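Local coordinates for protein beta-lactamase (Sphaerobacter thermophilus, PDB 4EWF) that probably hydrolyses beta-lactams to substituted beta-amino acids, as a member of the class A beta-lactamase family, at residues Met191-Arg203 with Arg212-Asp226. Numbering follows the deposited sequence.
With SO4 (sulfate ion), chain E.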
loop_
_atom_site.group_PDB
_atom_site.type_symbol
_atom_site.label_atom_id
_atom_site.label_comp_id
_atom_site.label_asym_id
_atom_site.label_seq_id
_atom_site.Cartn_x
_atom_site.Cartn_y
_atom_site.Cartn_z
HETATM N N MSE A 191 4.530 2.066 10.818
HETATM C CA MSE A 191 3.539 0.999 10.612
HETATM C C MSE A 191 3.824 0.250 9.306
HETATM O O MSE A 191 3.816 -0.982 9.273
HETATM C CB MSE A 191 2.109 1.547 10.555
HETATM C CG MSE A 191 1.506 1.883 11.890
HETATM SE SE MSE A 191 1.245 0.272 13.004
HETATM C CE MSE A 191 0.612 1.173 14.627
ATOM N N LEU A 192 4.038 0.999 8.223
ATOM C CA LEU A 192 4.342 0.381 6.929
ATOM C C LEU A 192 5.581 -0.510 7.007
ATOM O O LEU A 192 5.660 -1.526 6.322
ATOM C CB LEU A 192 4.501 1.441 5.829
ATOM C CG LEU A 192 3.186 2.145 5.493
ATOM C CD1 LEU A 192 3.434 3.364 4.625
ATOM C CD2 LEU A 192 2.210 1.166 4.806
ATOM N N GLU A 193 6.524 -0.152 7.868
ATOM C CA GLU A 193 7.725 -0.967 8.045
ATOM C C GLU A 193 7.387 -2.331 8.661
ATOM O O GLU A 193 8.178 -3.270 8.593
ATOM C CB GLU A 193 8.773 -0.229 8.889
ATOM C CG GLU A 193 9.367 0.992 8.177
ATOM C CD GLU A 193 10.317 1.820 9.049
ATOM O OE1 GLU A 193 10.982 1.247 9.938
ATOM O OE2 GLU A 193 10.402 3.052 8.826
ATOM N N LYS A 194 6.204 -2.443 9.251
ATOM C CA LYS A 194 5.813 -3.701 9.889
ATOM C C LYS A 194 5.121 -4.681 8.924
ATOM O O LYS A 194 4.697 -5.767 9.321
ATOM C CB LYS A 194 4.985 -3.411 11.147
ATOM C CG LYS A 194 5.860 -2.751 12.225
ATOM C CD LYS A 194 5.199 -2.710 13.569
ATOM C CE LYS A 194 6.165 -2.173 14.616
ATOM N NZ LYS A 194 6.707 -0.846 14.210
ATOM N N GLN A 195 5.022 -4.284 7.654
ATOM C CA GLN A 195 4.556 -5.158 6.568
ATOM C C GLN A 195 5.141 -6.571 6.700
ATOM O O GLN A 195 6.355 -6.736 6.787
ATOM C CB GLN A 195 4.964 -4.545 5.218
ATOM C CG GLN A 195 4.665 -5.397 3.991
ATOM C CD GLN A 195 3.225 -5.853 3.938
ATOM O OE1 GLN A 195 2.951 -7.041 3.995
ATOM N NE2 GLN A 195 2.297 -4.907 3.819
ATOM N N GLN A 196 4.289 -7.591 6.725
ATOM C CA GLN A 196 4.790 -8.944 6.972
ATOM C C GLN A 196 5.125 -9.760 5.719
ATOM O O GLN A 196 5.729 -10.826 5.826
ATOM C CB GLN A 196 3.836 -9.728 7.879
ATOM C CG GLN A 196 3.754 -9.126 9.269
ATOM C CD GLN A 196 3.246 -10.110 10.304
ATOM O OE1 GLN A 196 2.859 -11.240 9.977
ATOM N NE2 GLN A 196 3.255 -9.689 11.568
ATOM N N ASN A 197 4.725 -9.274 4.546
ATOM C CA ASN A 197 5.029 -9.974 3.300
ATOM C C ASN A 197 6.200 -9.320 2.558
ATOM O O ASN A 197 6.013 -8.289 1.906
ATOM C CB ASN A 197 3.795 -9.991 2.398
ATOM C CG ASN A 197 4.043 -10.733 1.090
ATOM O OD1 ASN A 197 5.099 -11.321 0.903
ATOM N ND2 ASN A 197 3.063 -10.714 0.193
ATOM N N PRO A 198 7.401 -9.912 2.653
ATOM C CA PRO A 198 8.604 -9.337 2.033
ATOM C C PRO A 198 8.832 -9.747 0.576
ATOM O O PRO A 198 9.929 -9.513 0.062
ATOM C CB PRO A 198 9.727 -9.948 2.871
ATOM C CG PRO A 198 9.221 -11.318 3.177
ATOM C CD PRO A 198 7.719 -11.140 3.410
ATOM N N ARG A 199 7.836 -10.331 -0.081
ATOM C CA ARG A 199 8.064 -10.978 -1.371
ATOM C C ARG A 199 7.870 -10.035 -2.560
ATOM O O ARG A 199 8.117 -10.418 -3.708
ATOM C CB ARG A 199 7.127 -12.182 -1.527
ATOM C CG ARG A 199 7.366 -13.293 -0.506
ATOM C CD ARG A 199 6.284 -14.352 -0.605
ATOM N NE ARG A 199 6.382 -15.362 0.457
ATOM C CZ ARG A 199 5.943 -15.169 1.697
ATOM N NH1 ARG A 199 5.407 -13.996 2.031
ATOM N NH2 ARG A 199 6.049 -16.132 2.604
ATOM N N ARG A 200 7.415 -8.815 -2.298
ATOM C CA ARG A 200 7.146 -7.893 -3.408
ATOM C C ARG A 200 8.157 -6.739 -3.398
ATOM O O ARG A 200 9.326 -6.937 -3.737
ATOM C CB ARG A 200 5.679 -7.437 -3.394
ATOM C CG ARG A 200 4.715 -8.643 -3.323
ATOM C CD ARG A 200 3.235 -8.283 -3.289
ATOM N NE ARG A 200 2.439 -9.457 -2.920
ATOM C CZ ARG A 200 1.111 -9.481 -2.826
ATOM N NH1 ARG A 200 0.393 -8.390 -3.084
ATOM N NH2 ARG A 200 0.501 -10.610 -2.469
ATOM N N ILE A 201 7.734 -5.545 -2.991
ATOM C CA ILE A 201 8.684 -4.437 -2.885
ATOM C C ILE A 201 9.860 -4.861 -2.003
ATOM O O ILE A 201 11.026 -4.542 -2.280
ATOM C CB ILE A 201 8.016 -3.167 -2.316
ATOM C CG1 ILE A 201 7.132 -2.525 -3.385
ATOM C CG2 ILE A 201 9.070 -2.185 -1.808
ATOM C CD1 ILE A 201 6.199 -1.447 -2.859
ATOM N N GLY A 202 9.566 -5.613 -0.952
ATOM C CA GLY A 202 10.610 -5.933 0.007
ATOM C C GLY A 202 11.647 -6.951 -0.445
ATOM O O GLY A 202 12.668 -7.152 0.219
ATOM N N ARG A 203 11.405 -7.609 -1.569
ATOM C CA ARG A 203 12.197 -8.787 -1.880
ATOM C C ARG A 203 13.695 -8.533 -2.046
ATOM O O ARG A 203 14.541 -9.259 -1.503
ATOM C CB ARG A 203 11.651 -9.505 -3.104
ATOM C CG ARG A 203 12.420 -10.784 -3.355
ATOM C CD ARG A 203 11.745 -11.627 -4.398
ATOM N NE ARG A 203 12.678 -12.601 -4.951
ATOM C CZ ARG A 203 12.348 -13.491 -5.878
ATOM N NH1 ARG A 203 13.266 -14.341 -6.336
ATOM N NH2 ARG A 203 11.096 -13.524 -6.346
ATOM N N ARG A 212 15.884 0.996 5.411
ATOM C CA ARG A 212 14.522 0.662 5.844
ATOM C C ARG A 212 13.593 0.530 4.634
ATOM O O ARG A 212 13.857 1.098 3.564
ATOM C CB ARG A 212 13.959 1.728 6.802
ATOM C CG ARG A 212 14.978 2.753 7.289
ATOM C CD ARG A 212 14.380 3.715 8.302
ATOM N NE ARG A 212 14.002 3.029 9.533
ATOM C CZ ARG A 212 14.840 2.746 10.530
ATOM N NH1 ARG A 212 14.395 2.115 11.612
ATOM N NH2 ARG A 212 16.123 3.089 10.448
ATOM N N TRP A 213 12.507 -0.212 4.808
ATOM C CA TRP A 213 11.461 -0.265 3.789
ATOM C C TRP A 213 10.118 -0.523 4.460
ATOM O O TRP A 213 10.049 -1.057 5.572
ATOM C CB TRP A 213 11.760 -1.330 2.725
ATOM C CG TRP A 213 11.542 -2.741 3.198
ATOM C CD1 TRP A 213 12.420 -3.526 3.901
ATOM C CD2 TRP A 213 10.368 -3.535 2.986
ATOM N NE1 TRP A 213 11.854 -4.763 4.146
ATOM C CE2 TRP A 213 10.593 -4.789 3.602
ATOM C CE3 TRP A 213 9.139 -3.299 2.352
ATOM C CZ2 TRP A 213 9.631 -5.806 3.596
ATOM C CZ3 TRP A 213 8.184 -4.308 2.344
ATOM C CH2 TRP A 213 8.435 -5.549 2.962
ATOM N N GLY A 214 9.054 -0.111 3.795
ATOM C CA GLY A 214 7.713 -0.380 4.283
ATOM C C GLY A 214 6.800 -0.398 3.087
ATOM O O GLY A 214 7.110 0.208 2.056
ATOM N N SER A 215 5.668 -1.071 3.206
ATOM C CA SER A 215 4.731 -1.090 2.099
ATOM C C SER A 215 3.370 -1.588 2.566
ATOM O O SER A 215 3.242 -2.149 3.659
ATOM C CB SER A 215 5.251 -1.987 0.974
ATOM O OG SER A 215 4.889 -3.348 1.189
ATOM N N LYS A 216 2.357 -1.346 1.744
ATOM C CA LYS A 216 1.073 -2.004 1.908
ATOM C C LYS A 216 0.822 -2.790 0.635
ATOM O O LYS A 216 0.744 -2.222 -0.465
ATOM C CB LYS A 216 -0.082 -1.018 2.124
ATOM C CG LYS A 216 -1.440 -1.740 2.324
ATOM C CD LYS A 216 -1.427 -2.496 3.659
ATOM C CE LYS A 216 -2.607 -3.478 3.788
ATOM N NZ LYS A 216 -2.395 -4.748 3.016
ATOM N N THR A 217 0.708 -4.098 0.800
ATOM C CA THR A 217 0.379 -4.996 -0.293
ATOM C C THR A 217 -1.119 -4.991 -0.550
ATOM O O THR A 217 -1.912 -4.525 0.279
ATOM C CB THR A 217 0.729 -6.434 0.100
ATOM O OG1 THR A 217 0.138 -6.709 1.380
ATOM C CG2 THR A 217 2.247 -6.619 0.186
ATOM N N GLY A 218 -1.498 -5.544 -1.693
ATOM C CA GLY A 218 -2.888 -5.785 -2.020
ATOM C C GLY A 218 -3.013 -7.001 -2.920
ATOM O O GLY A 218 -2.261 -7.151 -3.892
ATOM N N SER A 219 -3.972 -7.868 -2.608
ATOM C CA SER A 219 -4.150 -9.106 -3.357
ATOM C C SER A 219 -5.623 -9.466 -3.435
ATOM O O SER A 219 -6.329 -9.393 -2.438
ATOM C CB SER A 219 -3.419 -10.262 -2.667
ATOM O OG SER A 219 -2.110 -9.880 -2.267
ATOM N N LEU A 220 -6.058 -9.857 -4.628
ATOM C CA LEU A 220 -7.379 -10.416 -4.886
ATOM C C LEU A 220 -7.122 -11.411 -5.997
ATOM O O LEU A 220 -6.041 -11.409 -6.576
ATOM C CB LEU A 220 -8.312 -9.327 -5.425
ATOM C CG LEU A 220 -9.388 -8.643 -4.577
ATOM C CD1 LEU A 220 -9.218 -8.865 -3.100
ATOM C CD2 LEU A 220 -9.465 -7.165 -4.926
ATOM N N THR A 221 -8.099 -12.246 -6.336
ATOM C CA THR A 221 -7.893 -13.128 -7.483
ATOM C C THR A 221 -7.618 -12.259 -8.731
ATOM O O THR A 221 -8.327 -11.277 -8.978
ATOM C CB THR A 221 -9.044 -14.173 -7.659
ATOM O OG1 THR A 221 -9.048 -14.673 -9.003
ATOM C CG2 THR A 221 -10.395 -13.579 -7.329
ATOM N N GLY A 222 -6.544 -12.580 -9.454
ATOM C CA GLY A 222 -6.116 -11.806 -10.616
ATOM C C GLY A 222 -5.501 -10.448 -10.290
ATOM O O GLY A 222 -5.239 -9.640 -11.188
ATOM N N VAL A 223 -5.250 -10.185 -9.013
ATOM C CA VAL A 223 -4.745 -8.872 -8.610
ATOM C C VAL A 223 -3.595 -8.962 -7.617
ATOM O O VAL A 223 -3.746 -9.532 -6.535
ATOM C CB VAL A 223 -5.854 -8.000 -7.995
ATOM C CG1 VAL A 223 -5.245 -6.729 -7.420
ATOM C CG2 VAL A 223 -6.914 -7.646 -9.052
ATOM N N VAL A 224 -2.441 -8.404 -7.982
ATOM C CA VAL A 224 -1.291 -8.375 -7.069
ATOM C C VAL A 224 -0.645 -6.981 -7.075
ATOM O O VAL A 224 -0.109 -6.537 -8.103
ATOM C CB VAL A 224 -0.261 -9.481 -7.422
ATOM C CG1 VAL A 224 0.930 -9.487 -6.421
ATOM C CG2 VAL A 224 -0.946 -10.857 -7.457
ATOM N N ASN A 225 -0.738 -6.278 -5.944
ATOM C CA ASN A 225 -0.238 -4.904 -5.838
ATOM C C ASN A 225 0.712 -4.769 -4.651
ATOM O O ASN A 225 0.648 -5.560 -3.703
ATOM C CB ASN A 225 -1.391 -3.885 -5.626
ATOM C CG ASN A 225 -2.567 -4.090 -6.562
ATOM O OD1 ASN A 225 -2.403 -4.459 -7.724
ATOM N ND2 ASN A 225 -3.776 -3.806 -6.062
ATOM N N ASP A 226 1.568 -3.747 -4.690
ATOM C CA ASP A 226 2.359 -3.340 -3.521
ATOM C C ASP A 226 2.710 -1.855 -3.652
ATOM O O ASP A 226 3.098 -1.389 -4.723
ATOM C CB ASP A 226 3.615 -4.209 -3.365
ATOM C CG ASP A 226 4.140 -4.250 -1.921
ATOM O OD1 ASP A 226 3.446 -3.755 -0.999
ATOM O OD2 ASP A 226 5.254 -4.778 -1.709
HETATM S S SO4 E . -2.911 -8.596 1.033
HETATM O O1 SO4 E . -4.144 -8.107 0.400
HETATM O O2 SO4 E . -2.363 -7.514 1.860
HETATM O O3 SO4 E . -3.203 -9.766 1.869
HETATM O O4 SO4 E . -1.924 -8.979 0.016
HETATM O O HOH W 1 10.398 -3.445 6.812
HETATM O O HOH W 2 -0.486 -6.099 4.535
HETATM O O HOH W 3 0.734 -8.570 4.192
HETATM O O HOH W 4 6.895 -6.861 -0.219
HETATM O O HOH W 5 0.315 -9.942 1.235
#
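Arg200 reaches the strand pair 212-226 with its chain extended from CG to NE. Arg200 NH1 and NH2 both donate to Ser219 OG, the bond from Arg200 NH2 measuring 2.7 Å. Arg200 NH1 also donates to Asn225 O at 2.9 Å and weakly to Gly218 O. These acceptors lie near the guanidinium plane and fix its rotation. Val224 CG1 covers one face and Thr217 CB the other. NE forms a salt bridge with Glu253 of helix 249-266. At the start of strand 212-220, Glu193 OE1 meets Arg212 NE in a 3.5 Å salt bridge, the carboxylate and guanidinium planes 55° apart.

Gln195 NE2 donates to Ser215 O at 2.9 Å, almost straight at 175°. Ser215 O lies in the amide plane of Gln195, while NE2 stands above the plane of the Ser215 carbonyl. The bend at chi2 (52°) brings the amide back over the strand, while OE1 accepts from Asn197 N. Ile201 N donates to the anti lone pair of Asp226 OD2, and Ser215 OG donates to Asp226 OD1.

The loop passes over strand 212-220, an edge strand of the five-stranded antiparallel sheet, to Asp226 on the neighbouring strand 223-232. Lys216-Thr217-Gly218 fits the KTG-type motif of class A enzymes, so this edge strand probably borders the active site. A sulfate, probably from the crystallisation liquor, accepts from Thr217 OG1 and is also hydrogen-bonded to Ser52 OG. Water 5 links it to Asn197 ND2 and Thr217 OG1.

Apolar contact centres on Trp213. Gly202 CA sits over its six-membered ring in a CH-pi contact, 3.5 Å from the centroid. Pro198 CB lies 4.2 Å from Trp213 CZ2.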